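Local structure of acyl-coenzyme A oxidase (Caenorhabditis elegans, 5K3J) at residues R444-S449 with T524-L529; K448-I453 with R493-A498; M438-A443 with K518-L523. The protein catalyses, with FAD, the desaturation that opens peroxisomal beta-oxidation of the CoA thioesters of five-carbon omega ascaroside pheromones, and binds ATP. One frame throughout, in Å; residues are numbered along the deposited sequence.

Contact 1: R444-S449 with T524-L529. With ATP (adenosine-5'-triphosphate), chain D.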
loop_
_atom_site.group_PDB
_atom_site.type_symbol
_atom_site.label_atom_id
_atom_site.label_comp_id
_atom_site.label_asym_id
_atom_site.label_seq_id
_atom_site.Cartn_x
_atom_site.Cartn_y
_atom_site.Cartn_z
ATOM N N ARG A 444 20.890 11.874 -13.800
ATOM C CA ARG A 444 22.043 11.933 -14.690
ATOM C C ARG A 444 21.835 12.988 -15.769
ATOM O O ARG A 444 22.777 13.656 -16.192
ATOM C CB ARG A 444 22.305 10.568 -15.325
ATOM C CG ARG A 444 22.904 9.558 -14.368
ATOM C CD ARG A 444 24.013 8.767 -15.031
ATOM N NE ARG A 444 24.853 8.064 -14.067
ATOM C CZ ARG A 444 26.180 8.146 -14.038
ATOM N NH1 ARG A 444 26.870 7.469 -13.130
ATOM N NH2 ARG A 444 26.817 8.903 -14.923
ATOM N N TYR A 445 20.590 13.129 -16.208
ATOM C CA TYR A 445 20.230 14.129 -17.204
ATOM C C TYR A 445 20.192 15.511 -16.573
ATOM O O TYR A 445 20.265 16.522 -17.268
ATOM C CB TYR A 445 18.884 13.768 -17.835
ATOM C CG TYR A 445 18.141 14.882 -18.550
ATOM C CD1 TYR A 445 18.387 15.173 -19.889
ATOM C CD2 TYR A 445 17.154 15.611 -17.894
ATOM C CE1 TYR A 445 17.689 16.181 -20.544
ATOM C CE2 TYR A 445 16.456 16.615 -18.539
ATOM C CZ TYR A 445 16.725 16.897 -19.862
ATOM O OH TYR A 445 16.028 17.896 -20.503
ATOM N N LEU A 446 20.085 15.541 -15.248
ATOM C CA LEU A 446 20.096 16.792 -14.501
ATOM C C LEU A 446 21.528 17.244 -14.229
ATOM O O LEU A 446 21.821 18.440 -14.264
ATOM C CB LEU A 446 19.326 16.646 -13.187
ATOM C CG LEU A 446 17.806 16.521 -13.310
ATOM C CD1 LEU A 446 17.146 16.566 -11.936
ATOM C CD2 LEU A 446 17.245 17.603 -14.225
ATOM N N VAL A 447 22.413 16.288 -13.958
ATOM C CA VAL A 447 23.829 16.589 -13.794
ATOM C C VAL A 447 24.388 17.128 -15.096
ATOM O O VAL A 447 24.978 18.202 -15.123
ATOM C CB VAL A 447 24.640 15.351 -13.364
ATOM C CG1 VAL A 447 26.135 15.631 -13.478
ATOM C CG2 VAL A 447 24.271 14.940 -11.950
ATOM N N LYS A 448 24.173 16.384 -16.174
ATOM C CA LYS A 448 24.678 16.772 -17.483
ATOM C C LYS A 448 24.078 18.100 -17.939
ATOM O O LYS A 448 24.727 18.864 -18.649
ATOM C CB LYS A 448 24.397 15.668 -18.513
ATOM C CG LYS A 448 22.994 15.666 -19.116
ATOM C CD LYS A 448 22.990 16.347 -20.482
ATOM C CE LYS A 448 21.602 16.413 -21.099
ATOM N NZ LYS A 448 21.632 17.184 -22.375
ATOM N N SER A 449 22.839 18.369 -17.537
ATOM C CA SER A 449 22.197 19.633 -17.877
ATOM C C SER A 449 22.866 20.762 -17.106
ATOM O O SER A 449 23.185 21.807 -17.675
ATOM C CB SER A 449 20.695 19.590 -17.587
ATOM O OG SER A 449 19.974 19.026 -18.673
ATOM N N THR A 524 18.161 12.064 -6.181
ATOM C CA THR A 524 16.772 11.654 -6.353
ATOM C C THR A 524 15.823 12.725 -5.828
ATOM O O THR A 524 14.694 12.847 -6.301
ATOM C CB THR A 524 16.463 10.325 -5.641
ATOM O OG1 THR A 524 16.768 10.446 -4.246
ATOM C CG2 THR A 524 17.279 9.191 -6.240
ATOM N N ARG A 525 16.278 13.493 -4.844
ATOM C CA ARG A 525 15.498 14.620 -4.354
ATOM C C ARG A 525 15.394 15.658 -5.459
ATOM O O ARG A 525 14.361 16.305 -5.631
ATOM C CB ARG A 525 16.133 15.234 -3.107
ATOM C CG ARG A 525 16.351 14.254 -1.969
ATOM C CD ARG A 525 17.022 14.935 -0.787
ATOM N NE ARG A 525 17.388 13.990 0.265
ATOM C CZ ARG A 525 16.552 13.545 1.197
ATOM N NH1 ARG A 525 15.289 13.950 1.209
ATOM N NH2 ARG A 525 16.977 12.688 2.116
ATOM N N ALA A 526 16.482 15.799 -6.211
ATOM C CA ALA A 526 16.535 16.709 -7.346
ATOM C C ALA A 526 15.558 16.286 -8.434
ATOM O O ALA A 526 14.797 17.109 -8.950
ATOM C CB ALA A 526 17.949 16.777 -7.905
ATOM N N SER A 527 15.590 15.003 -8.783
ATOM C CA SER A 527 14.705 14.460 -9.806
ATOM C C SER A 527 13.239 14.714 -9.470
ATOM O O SER A 527 12.503 15.264 -10.285
ATOM C CB SER A 527 14.950 12.960 -9.985
ATOM O OG SER A 527 16.197 12.714 -10.615
ATOM N N ARG A 528 12.830 14.319 -8.266
ATOM C CA ARG A 528 11.453 14.506 -7.809
ATOM C C ARG A 528 10.988 15.955 -7.933
ATOM O O ARG A 528 9.889 16.220 -8.419
ATOM C CB ARG A 528 11.302 14.039 -6.356
ATOM C CG ARG A 528 11.037 12.551 -6.205
ATOM C CD ARG A 528 10.705 12.178 -4.765
ATOM N NE ARG A 528 11.870 11.684 -4.035
ATOM C CZ ARG A 528 12.638 12.435 -3.253
ATOM N NH1 ARG A 528 12.366 13.722 -3.094
ATOM N NH2 ARG A 528 13.677 11.898 -2.628
ATOM N N LEU A 529 11.826 16.886 -7.494
ATOM C CA LEU A 529 11.506 18.305 -7.593
ATOM C C LEU A 529 11.287 18.733 -9.045
ATOM O O LEU A 529 10.340 19.459 -9.347
ATOM C CB LEU A 529 12.611 19.148 -6.950
ATOM C CG LEU A 529 12.667 19.084 -5.421
ATOM C CD1 LEU A 529 13.883 19.818 -4.885
ATOM C CD2 LEU A 529 11.391 19.657 -4.832
HETATM P PG ATP D . 11.680 14.879 -0.039
HETATM O O1G ATP D . 12.708 15.510 -0.947
HETATM O O2G ATP D . 12.201 14.538 1.338
HETATM O O3G ATP D . 10.335 15.567 -0.049
HETATM P PB ATP D . 10.549 12.316 0.040
HETATM O O1B ATP D . 9.263 12.080 -0.719
HETATM O O2B ATP D . 10.503 12.642 1.514
HETATM O O3B ATP D . 11.398 13.449 -0.729
HETATM P PA ATP D . 12.770 10.809 0.763
HETATM O O1A ATP D . 14.017 10.820 -0.090
HETATM O O2A ATP D . 12.650 11.754 1.935
HETATM O O3A ATP D . 11.495 11.037 -0.192
HETATM O "O5'" ATP D . 12.521 9.311 1.292
HETATM C "C5'" ATP D . 11.317 8.978 1.985
HETATM C "C4'" ATP D . 10.912 7.591 1.517
HETATM O "O4'" ATP D . 10.051 7.668 0.376
HETATM C "C3'" ATP D . 12.153 6.813 1.113
HETATM O "O3'" ATP D . 12.209 5.586 1.842
HETATM C "C2'" ATP D . 11.987 6.544 -0.368
HETATM O "O2'" ATP D . 12.382 5.214 -0.709
HETATM C "C1'" ATP D . 10.504 6.762 -0.632
HETATM N N9 ATP D . 10.260 7.330 -1.982
HETATM C C8 ATP D . 10.417 8.618 -2.331
HETATM N N7 ATP D . 10.108 8.821 -3.636
HETATM C C5 ATP D . 9.737 7.635 -4.149
HETATM C C6 ATP D . 9.288 7.138 -5.471
HETATM N N6 ATP D . 9.167 7.971 -6.535
HETATM N N1 ATP D . 8.998 5.822 -5.573
HETATM C C2 ATP D . 9.113 4.984 -4.525
HETATM N N3 ATP D . 9.516 5.365 -3.302
HETATM C C4 ATP D . 9.837 6.656 -3.054
#

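Contact 2: K448-I453 with R493-A498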
loop_
_atom_site.group_PDB
_atom_site.type_symbol
_atom_site.label_atom_id
_atom_site.label_comp_id
_atom_site.label_asym_id
_atom_site.label_seq_id
_atom_site.Cartn_x
_atom_site.Cartn_y
_atom_site.Cartn_z
ATOM N N LYS A 448 24.173 16.384 -16.174
ATOM C CA LYS A 448 24.678 16.772 -17.483
ATOM C C LYS A 448 24.078 18.100 -17.939
ATOM O O LYS A 448 24.727 18.864 -18.649
ATOM C CB LYS A 448 24.397 15.668 -18.513
ATOM C CG LYS A 448 22.994 15.666 -19.116
ATOM C CD LYS A 448 22.990 16.347 -20.482
ATOM C CE LYS A 448 21.602 16.413 -21.099
ATOM N NZ LYS A 448 21.632 17.184 -22.375
ATOM N N SER A 449 22.839 18.369 -17.537
ATOM C CA SER A 449 22.197 19.633 -17.877
ATOM C C SER A 449 22.866 20.762 -17.106
ATOM O O SER A 449 23.185 21.807 -17.675
ATOM C CB SER A 449 20.695 19.590 -17.587
ATOM O OG SER A 449 19.974 19.026 -18.673
ATOM N N VAL A 450 23.077 20.549 -15.809
ATOM C CA VAL A 450 23.877 21.469 -15.010
ATOM C C VAL A 450 25.306 21.490 -15.537
ATOM O O VAL A 450 25.856 22.556 -15.812
ATOM C CB VAL A 450 23.886 21.085 -13.520
ATOM C CG1 VAL A 450 24.910 21.919 -12.764
ATOM C CG2 VAL A 450 22.509 21.272 -12.925
ATOM N N GLU A 451 25.895 20.306 -15.696
ATOM C CA GLU A 451 27.237 20.184 -16.268
ATOM C C GLU A 451 27.248 20.627 -17.723
ATOM O O GLU A 451 27.523 19.829 -18.617
ATOM C CB GLU A 451 27.758 18.749 -16.176
ATOM C CG GLU A 451 28.404 18.391 -14.846
ATOM C CD GLU A 451 29.367 17.226 -14.978
ATOM O OE1 GLU A 451 29.160 16.392 -15.884
ATOM O OE2 GLU A 451 30.332 17.146 -14.189
ATOM N N LEU A 452 26.947 21.901 -17.943
ATOM C CA LEU A 452 26.909 22.497 -19.270
ATOM C C LEU A 452 26.870 24.012 -19.137
ATOM O O LEU A 452 26.696 24.718 -20.127
ATOM C CB LEU A 452 25.688 22.017 -20.063
ATOM C CG LEU A 452 25.791 20.812 -21.000
ATOM C CD1 LEU A 452 24.537 20.695 -21.856
ATOM C CD2 LEU A 452 27.032 20.895 -21.870
ATOM N N ILE A 453 27.027 24.502 -17.909
ATOM C CA ILE A 453 26.770 25.907 -17.603
ATOM C C ILE A 453 28.011 26.591 -17.016
ATOM O O ILE A 453 28.122 27.820 -17.035
ATOM C CB ILE A 453 25.563 26.041 -16.645
ATOM C CG1 ILE A 453 24.395 25.198 -17.164
ATOM C CG2 ILE A 453 25.133 27.495 -16.492
ATOM C CD1 ILE A 453 23.088 25.440 -16.458
ATOM N N ARG A 493 17.692 24.904 -7.279
ATOM C CA ARG A 493 18.464 24.900 -6.040
ATOM C C ARG A 493 19.084 23.530 -5.796
ATOM O O ARG A 493 20.306 23.379 -5.800
ATOM C CB ARG A 493 17.569 25.287 -4.859
ATOM C CG ARG A 493 18.186 26.248 -3.851
ATOM C CD ARG A 493 19.273 25.597 -3.010
ATOM N NE ARG A 493 20.606 25.887 -3.529
ATOM C CZ ARG A 493 21.725 25.775 -2.819
ATOM N NH1 ARG A 493 22.895 26.060 -3.376
ATOM N NH2 ARG A 493 21.674 25.383 -1.553
ATOM N N GLN A 494 18.225 22.535 -5.595
ATOM C CA GLN A 494 18.653 21.173 -5.300
ATOM C C GLN A 494 19.493 20.579 -6.423
ATOM O O GLN A 494 20.470 19.878 -6.161
ATOM C CB GLN A 494 17.435 20.286 -5.039
ATOM C CG GLN A 494 17.762 18.844 -4.681
ATOM C CD GLN A 494 18.426 18.714 -3.329
ATOM O OE1 GLN A 494 18.168 19.503 -2.420
ATOM N NE2 GLN A 494 19.292 17.718 -3.189
ATOM N N ALA A 495 19.100 20.854 -7.666
ATOM C CA ALA A 495 19.799 20.337 -8.842
ATOM C C ALA A 495 21.289 20.663 -8.798
ATOM O O ALA A 495 22.132 19.775 -8.926
ATOM C CB ALA A 495 19.175 20.893 -10.116
ATOM N N TRP A 496 21.603 21.942 -8.616
ATOM C CA TRP A 496 22.979 22.382 -8.432
ATOM C C TRP A 496 23.563 21.826 -7.140
ATOM O O TRP A 496 24.688 21.324 -7.116
ATOM C CB TRP A 496 23.055 23.910 -8.418
ATOM C CG TRP A 496 23.006 24.531 -9.771
ATOM C CD1 TRP A 496 21.892 24.907 -10.463
ATOM C CD2 TRP A 496 24.126 24.862 -10.599
ATOM N NE1 TRP A 496 22.249 25.448 -11.673
ATOM C CE2 TRP A 496 23.614 25.433 -11.781
ATOM C CE3 TRP A 496 25.510 24.732 -10.457
ATOM C CZ2 TRP A 496 24.438 25.871 -12.816
ATOM C CZ3 TRP A 496 26.326 25.167 -11.484
ATOM C CH2 TRP A 496 25.787 25.730 -12.649
ATOM N N LYS A 497 22.779 21.919 -6.072
ATOM C CA LYS A 497 23.197 21.497 -4.740
ATOM C C LYS A 497 23.640 20.038 -4.718
ATOM O O LYS A 497 24.598 19.684 -4.032
ATOM C CB LYS A 497 22.058 21.715 -3.740
ATOM C CG LYS A 497 22.477 21.799 -2.278
ATOM C CD LYS A 497 22.303 20.476 -1.556
ATOM C CE LYS A 497 22.575 20.643 -0.072
ATOM N NZ LYS A 497 21.632 21.601 0.573
ATOM N N ALA A 498 22.942 19.194 -5.472
ATOM C CA ALA A 498 23.269 17.775 -5.519
ATOM C C ALA A 498 24.419 17.504 -6.486
ATOM O O ALA A 498 25.280 16.663 -6.220
ATOM C CB ALA A 498 22.043 16.958 -5.905
#

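Contact 3: M438-A443 with K518-L523. With 6QA (~{S}-[2-[3-[[(2~{R})-4-[[[(2~{R},3~{S},4~{R},5~{R})-5-(6-aminopurin-9-yl)-4-oxidanyl-3-phosphonooxy-oxolan-2-yl]methoxy-oxidanyl-phosphoryl]oxy-oxidanyl-phosphoryl]oxy-3,3-dimethyl-2-oxidanyl-butanoyl]amino]propanoylamino]ethyl] 5-[(2~{R},3~{R},5~{R},6~{S})-6-methyl-3,5-bis(oxidanyl)oxan-2-yl]oxypentanethioate), chain E.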
loop_
_atom_site.group_PDB
_atom_site.type_symbol
_atom_site.label_atom_id
_atom_site.label_comp_id
_atom_site.label_asym_id
_atom_site.label_seq_id
_atom_site.Cartn_x
_atom_site.Cartn_y
_atom_site.Cartn_z
ATOM N N MET A 438 15.042 4.715 -11.748
ATOM C CA MET A 438 14.522 5.634 -12.756
ATOM C C MET A 438 14.688 7.088 -12.326
ATOM O O MET A 438 14.938 7.961 -13.157
ATOM C CB MET A 438 13.048 5.341 -13.050
ATOM C CG MET A 438 12.804 4.079 -13.862
ATOM S SD MET A 438 13.749 4.036 -15.396
ATOM C CE MET A 438 14.870 2.685 -15.045
ATOM N N LEU A 439 14.538 7.341 -11.029
ATOM C CA LEU A 439 14.773 8.669 -10.471
ATOM C C LEU A 439 16.244 9.031 -10.624
ATOM O O LEU A 439 16.594 10.195 -10.813
ATOM C CB LEU A 439 14.359 8.728 -8.998
ATOM C CG LEU A 439 12.881 8.949 -8.665
ATOM C CD1 LEU A 439 12.656 8.881 -7.164
ATOM C CD2 LEU A 439 12.415 10.285 -9.214
ATOM N N LEU A 440 17.094 8.013 -10.544
ATOM C CA LEU A 440 18.532 8.187 -10.702
ATOM C C LEU A 440 18.917 8.396 -12.159
ATOM O O LEU A 440 19.948 8.997 -12.454
ATOM C CB LEU A 440 19.279 6.980 -10.130
ATOM C CG LEU A 440 19.438 7.001 -8.610
ATOM C CD1 LEU A 440 20.020 5.691 -8.100
ATOM C CD2 LEU A 440 20.314 8.179 -8.209
ATOM N N GLN A 441 18.086 7.893 -13.064
ATOM C CA GLN A 441 18.315 8.060 -14.495
ATOM C C GLN A 441 18.090 9.506 -14.918
ATOM O O GLN A 441 18.843 10.049 -15.726
ATOM C CB GLN A 441 17.406 7.127 -15.294
ATOM C CG GLN A 441 18.046 5.803 -15.666
ATOM C CD GLN A 441 19.001 5.931 -16.834
ATOM O OE1 GLN A 441 18.596 5.832 -17.991
ATOM N NE2 GLN A 441 20.277 6.138 -16.537
ATOM N N LEU A 442 17.050 10.122 -14.368
ATOM C CA LEU A 442 16.752 11.523 -14.640
ATOM C C LEU A 442 17.790 12.430 -13.987
ATOM O O LEU A 442 18.104 13.507 -14.496
ATOM C CB LEU A 442 15.349 11.876 -14.144
ATOM C CG LEU A 442 14.972 13.354 -14.010
ATOM C CD1 LEU A 442 15.081 14.075 -15.342
ATOM C CD2 LEU A 442 13.576 13.478 -13.455
ATOM N N ALA A 443 18.323 11.974 -12.859
ATOM C CA ALA A 443 19.341 12.714 -12.126
ATOM C C ALA A 443 20.615 12.862 -12.952
ATOM O O ALA A 443 21.336 13.851 -12.819
ATOM C CB ALA A 443 19.641 12.029 -10.809
ATOM N N LYS A 518 27.366 7.826 -3.296
ATOM C CA LYS A 518 27.291 8.549 -2.030
ATOM C C LYS A 518 26.387 9.775 -2.098
ATOM O O LYS A 518 25.955 10.290 -1.070
ATOM C CB LYS A 518 28.692 8.958 -1.581
ATOM C CG LYS A 518 29.512 7.808 -1.035
ATOM C CD LYS A 518 30.829 8.300 -0.470
ATOM C CE LYS A 518 31.468 7.251 0.423
ATOM N NZ LYS A 518 32.724 7.746 1.052
ATOM N N SER A 519 26.099 10.239 -3.308
ATOM C CA SER A 519 25.228 11.395 -3.481
ATOM C C SER A 519 23.860 10.987 -4.014
ATOM O O SER A 519 23.050 11.839 -4.370
ATOM C CB SER A 519 25.871 12.409 -4.427
ATOM O OG SER A 519 26.078 11.838 -5.704
ATOM N N ALA A 520 23.609 9.680 -4.050
ATOM C CA ALA A 520 22.454 9.121 -4.753
ATOM C C ALA A 520 21.106 9.611 -4.223
ATOM O O ALA A 520 20.149 9.735 -4.986
ATOM C CB ALA A 520 22.505 7.598 -4.710
ATOM N N VAL A 521 21.025 9.888 -2.925
ATOM C CA VAL A 521 19.764 10.328 -2.332
ATOM C C VAL A 521 19.448 11.777 -2.701
ATOM O O VAL A 521 18.317 12.090 -3.073
ATOM C CB VAL A 521 19.771 10.187 -0.800
ATOM C CG1 VAL A 521 18.445 10.660 -0.223
ATOM C CG2 VAL A 521 20.022 8.744 -0.407
ATOM N N GLU A 522 20.445 12.652 -2.597
ATOM C CA GLU A 522 20.289 14.053 -2.981
ATOM C C GLU A 522 19.852 14.176 -4.433
ATOM O O GLU A 522 18.995 14.995 -4.771
ATOM C CB GLU A 522 21.592 14.823 -2.768
ATOM C CG GLU A 522 21.940 15.050 -1.310
ATOM C CD GLU A 522 20.887 15.864 -0.587
ATOM O OE1 GLU A 522 20.402 16.860 -1.166
ATOM O OE2 GLU A 522 20.542 15.506 0.556
ATOM N N LEU A 523 20.449 13.347 -5.282
ATOM C CA LEU A 523 20.158 13.337 -6.709
ATOM C C LEU A 523 18.716 12.947 -7.003
ATOM O O LEU A 523 18.117 13.430 -7.963
ATOM C CB LEU A 523 21.110 12.381 -7.425
ATOM C CG LEU A 523 22.587 12.771 -7.400
ATOM C CD1 LEU A 523 23.441 11.582 -7.773
ATOM C CD2 LEU A 523 22.831 13.924 -8.348
HETATM P P26 6QA E . 21.871 0.058 -19.456
HETATM P P29 6QA E . 24.289 1.760 -20.056
HETATM P P50 6QA E . 24.678 8.653 -18.803
HETATM O O01 6QA E . 0.400 -0.575 -16.721
HETATM C C02 6QA E . 1.117 -1.011 -17.897
HETATM C C03 6QA E . 1.655 -2.387 -17.473
HETATM O O04 6QA E . 2.599 -2.844 -18.328
HETATM C C05 6QA E . 3.872 -2.304 -18.173
HETATM C C06 6QA E . 4.852 -3.473 -17.874
HETATM C C07 6QA E . 6.226 -3.096 -18.475
HETATM C C08 6QA E . 7.013 -4.378 -18.742
HETATM C C09 6QA E . 8.291 -4.376 -18.013
HETATM S S10 6QA E . 9.767 -4.752 -19.092
HETATM C C11 6QA E . 11.107 -3.537 -18.957
HETATM C C12 6QA E . 11.053 -2.629 -17.763
HETATM N N13 6QA E . 12.324 -2.657 -17.144
HETATM C C14 6QA E . 13.154 -1.473 -17.066
HETATM C C15 6QA E . 14.554 -1.537 -16.357
HETATM C C16 6QA E . 15.631 -1.087 -17.400
HETATM N N17 6QA E . 16.586 -0.127 -16.816
HETATM C C18 6QA E . 17.910 -0.014 -17.443
HETATM C C19 6QA E . 18.922 0.973 -16.864
HETATM O O20 6QA E . 18.413 1.508 -15.663
HETATM C C21 6QA E . 19.221 2.134 -17.855
HETATM C C22 6QA E . 20.393 2.933 -17.134
HETATM C C23 6QA E . 17.918 2.971 -18.075
HETATM C C24 6QA E . 19.724 1.713 -19.233
HETATM O O25 6QA E . 21.156 1.549 -19.261
HETATM O O27 6QA E . 21.557 -0.912 -18.307
HETATM O O28 6QA E . 23.548 0.361 -19.538
HETATM O O30 6QA E . 24.949 1.446 -21.403
HETATM O O31 6QA E . 23.150 2.992 -20.149
HETATM C C32 6QA E . 23.302 4.181 -19.472
HETATM C C33 6QA E . 23.736 5.273 -20.539
HETATM O O34 6QA E . 23.060 5.151 -21.616
HETATM C C35 6QA E . 22.106 6.453 -21.818
HETATM N N36 6QA E . 20.717 5.995 -21.990
HETATM C C37 6QA E . 20.104 5.056 -21.264
HETATM N N38 6QA E . 18.852 4.867 -21.680
HETATM C C39 6QA E . 18.634 5.714 -22.728
HETATM C C40 6QA E . 19.816 6.427 -22.934
HETATM N N41 6QA E . 19.869 7.348 -23.936
HETATM C C42 6QA E . 18.799 7.562 -24.701
HETATM N N43 6QA E . 17.642 6.889 -24.534
HETATM C C44 6QA E . 17.519 5.970 -23.576
HETATM N N45 6QA E . 16.261 5.238 -23.395
HETATM C C46 6QA E . 22.255 7.223 -20.784
HETATM O O47 6QA E . 22.597 8.618 -21.216
HETATM C C48 6QA E . 23.404 6.658 -19.954
HETATM O O49 6QA E . 24.526 7.477 -20.002
HETATM O O51 6QA E . 25.887 8.343 -17.972
HETATM O O52 6QA E . 23.420 8.663 -17.917
HETATM O O53 6QA E . 24.801 10.007 -19.445
HETATM O O54 6QA E . 25.348 2.156 -19.058
HETATM O O55 6QA E . 21.423 -0.562 -20.766
HETATM O O56 6QA E . 18.191 -0.700 -18.382
HETATM O O57 6QA E . 12.806 -0.441 -17.534
HETATM O O58 6QA E . 8.268 -4.159 -16.807
HETATM O O59 6QA E . 0.590 -3.376 -17.433
HETATM C C60 6QA E . -0.102 -3.488 -18.682
HETATM C C61 6QA E . -1.083 -4.613 -18.441
HETATM C C62 6QA E . -0.743 -2.132 -19.080
HETATM C C63 6QA E . 0.238 -1.037 -19.082
HETATM O O64 6QA E . -1.304 -2.247 -20.435
#

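Contact 1: R444-S449 with T524-L529
Leu-446 reaches across to the backbone of Ala-526 and Ser-527, and its CD1 carries the apolar part of the contact. Leu-446 CD1 lies 3.8 Å from Ala-526 O and 4.1 Å from Ala-526 CB. With chi1 at -71° CG is anti to the carbonyl carbon, and the extended chi2 sends CD1 on to the facing helix. No hydrogen bond joins the two segments.

Polar side-chain bonds stay on their own side or go elsewhere. Ser-449 OG donates to Tyr-445 O at 2.9 Å with a C=O...donor angle of 169°, almost in line with the carbonyl, and the same hydroxyl sits above the centre of the Tyr-445 ring. Ser-527 OG is hydrogen-bonded to Leu-439 O, a second tie between the helices, two turns earlier on helix 435-450.

The two helices, 435-450 and 520-543, belong to the helical C-terminal part of the acyl-CoA oxidase fold, and the second continues into an ATP site shared by both subunits of the dimer.

Two arginines of 524-529 face the triphosphate. Arg-528 NH1 donates to ATP O1G at 2.8 Å, the bond bent to 137°. Its chain turns at chi3, and the guanidinium lies between ATP O3A, 3.4 Å above one face, and Thr-524 O on the opposite face. Arg-525 keeps an extended chain from CG to NE, and its NH1 meets ATP O2G at the guanidinium edge, in plane, 3.1 Å away. Arg-525 NH2 is also hydrogen-bonded to Tyr-591 OH of the second subunit, whose Gln-402 and His-340 bind the same nucleotide. The paired arginines would be expected to offset the triphosphate charge. At the other end of the contact, Arg-444 makes a salt bridge to the ascaroside-CoA.

Contact 2: K448-I453 with R493-A498
Val-450 O, on the residue that faces Trp-496, is approached by two backbone N-H groups. Ile-453 N gives Val-450 O a weak bond of 3.1 Å; the approach of Leu-452 N is too close to be taken at face value at this resolution. Glu-451 is the centre of an inverse gamma turn, and it is the first residue to leave the helix. The turn brings Ile-453 round to the same indole that Val-450 meets.

The main contact is CH-pi. Val-450 CG1 sits 3.6 Å from the centroid of the Trp-496 six-membered ring and only 6° off its normal, so the methyl lies squarely over the face. A chi1 near 170° holds CG1 anti to the backbone N, which leaves Val-450 CG2 for Ala-495, whose CB it meets more loosely at 4.4 Å. Ile-453 approaches the ring obliquely, with Ile-453 CD1 3.9 Å from Trp-496 CZ2 and Ile-453 CB 4.0 Å from Trp-496 CH2. With an alanine in place of Trp-496 the indole is gone, and Val-450 CG1 would probably be left without its CH-pi partner, with a gap opened beside Val-450 and Ile-453 and the Ile-453 side chain robbed of its packing.

The contact thus packs the C-terminal end of helix 435-450 and the turn that follows onto helix 481-507. Other faces of 481-507 are engaged as well: Gln-494 bonds Glu-522 and packs on helix 520-543, while Lys-497 makes a salt bridge to Asp-584 of the second subunit.

Contact 3: M438-A443 with K518-L523
Leu-440 lays its CD2 methyl over the first turn of helix 520-543, 3.6 Å from Ala-520 O and 4.2 Å from Ala-520 CB. Leu-440 CD2 also reaches Leu-523 CB at 4.3 Å, one turn further on. Leu-440 does not start out aimed at the partner helix; chi1 of -80° with an extended chi2 carries the branch across.

At Ala-443 the backbones come nearest: Ala-443 CA is 5.5 Å from Leu-523 CA, a spacing that the small alanine side chain permits. Ala-443 CB lies 3.7 Å from Leu-523 CB and 3.5 Å from Leu-523 O. All four touching residues are buried; methyl groups meet backbone carbonyls and other carbons, and no hydrogen bond crosses the contact. Trp-516 also packs on Leu-440, Ala-443 and Leu-523. Gln-336 of the second subunit bonds Lys-518 O and Val-521 N, bracketing the start of helix 520-543.

Helix 435-450 turns another side to the substrate. Gln-441 CG lies 3.7 Å from C23 of the ascaroside-CoA (6QA), a methyl of its pantetheine arm, while Gln-441 OE1 bonds His-382; Met-438 CE is 3.7 Å from 6QA N17. With Leu-440 also touching FAD and Leu-439 touching ATP, the segment is a helix of the acyl-CoA oxidase active-site region, bordered by substrate, flavin and nucleotide.

Overall arrangement
From the N terminus, helix 435-450 supplies the first segment of every contact: 438-443, then 444-449, then 448-453, which shares Lys-448 and Ser-449 with its predecessor. Contact 2 closes first, on helix 481-507 after 39 intervening residues, and lies within the longer span of contact 3. Contacts 3 and 1 follow on helix 520-543, each after 74 residues; their segments alternate along the chain, so they cross, and the pairing moves forward on both helices together. Thr-524 packs on Leu-440 between contacts 1 and 3, Ala-498 on Leu-523 between 2 and 3, and Gln-494 on Ala-526 between 1 and 2, so helices 435-450, 481-507 and 520-543 pack together beside the second subunit.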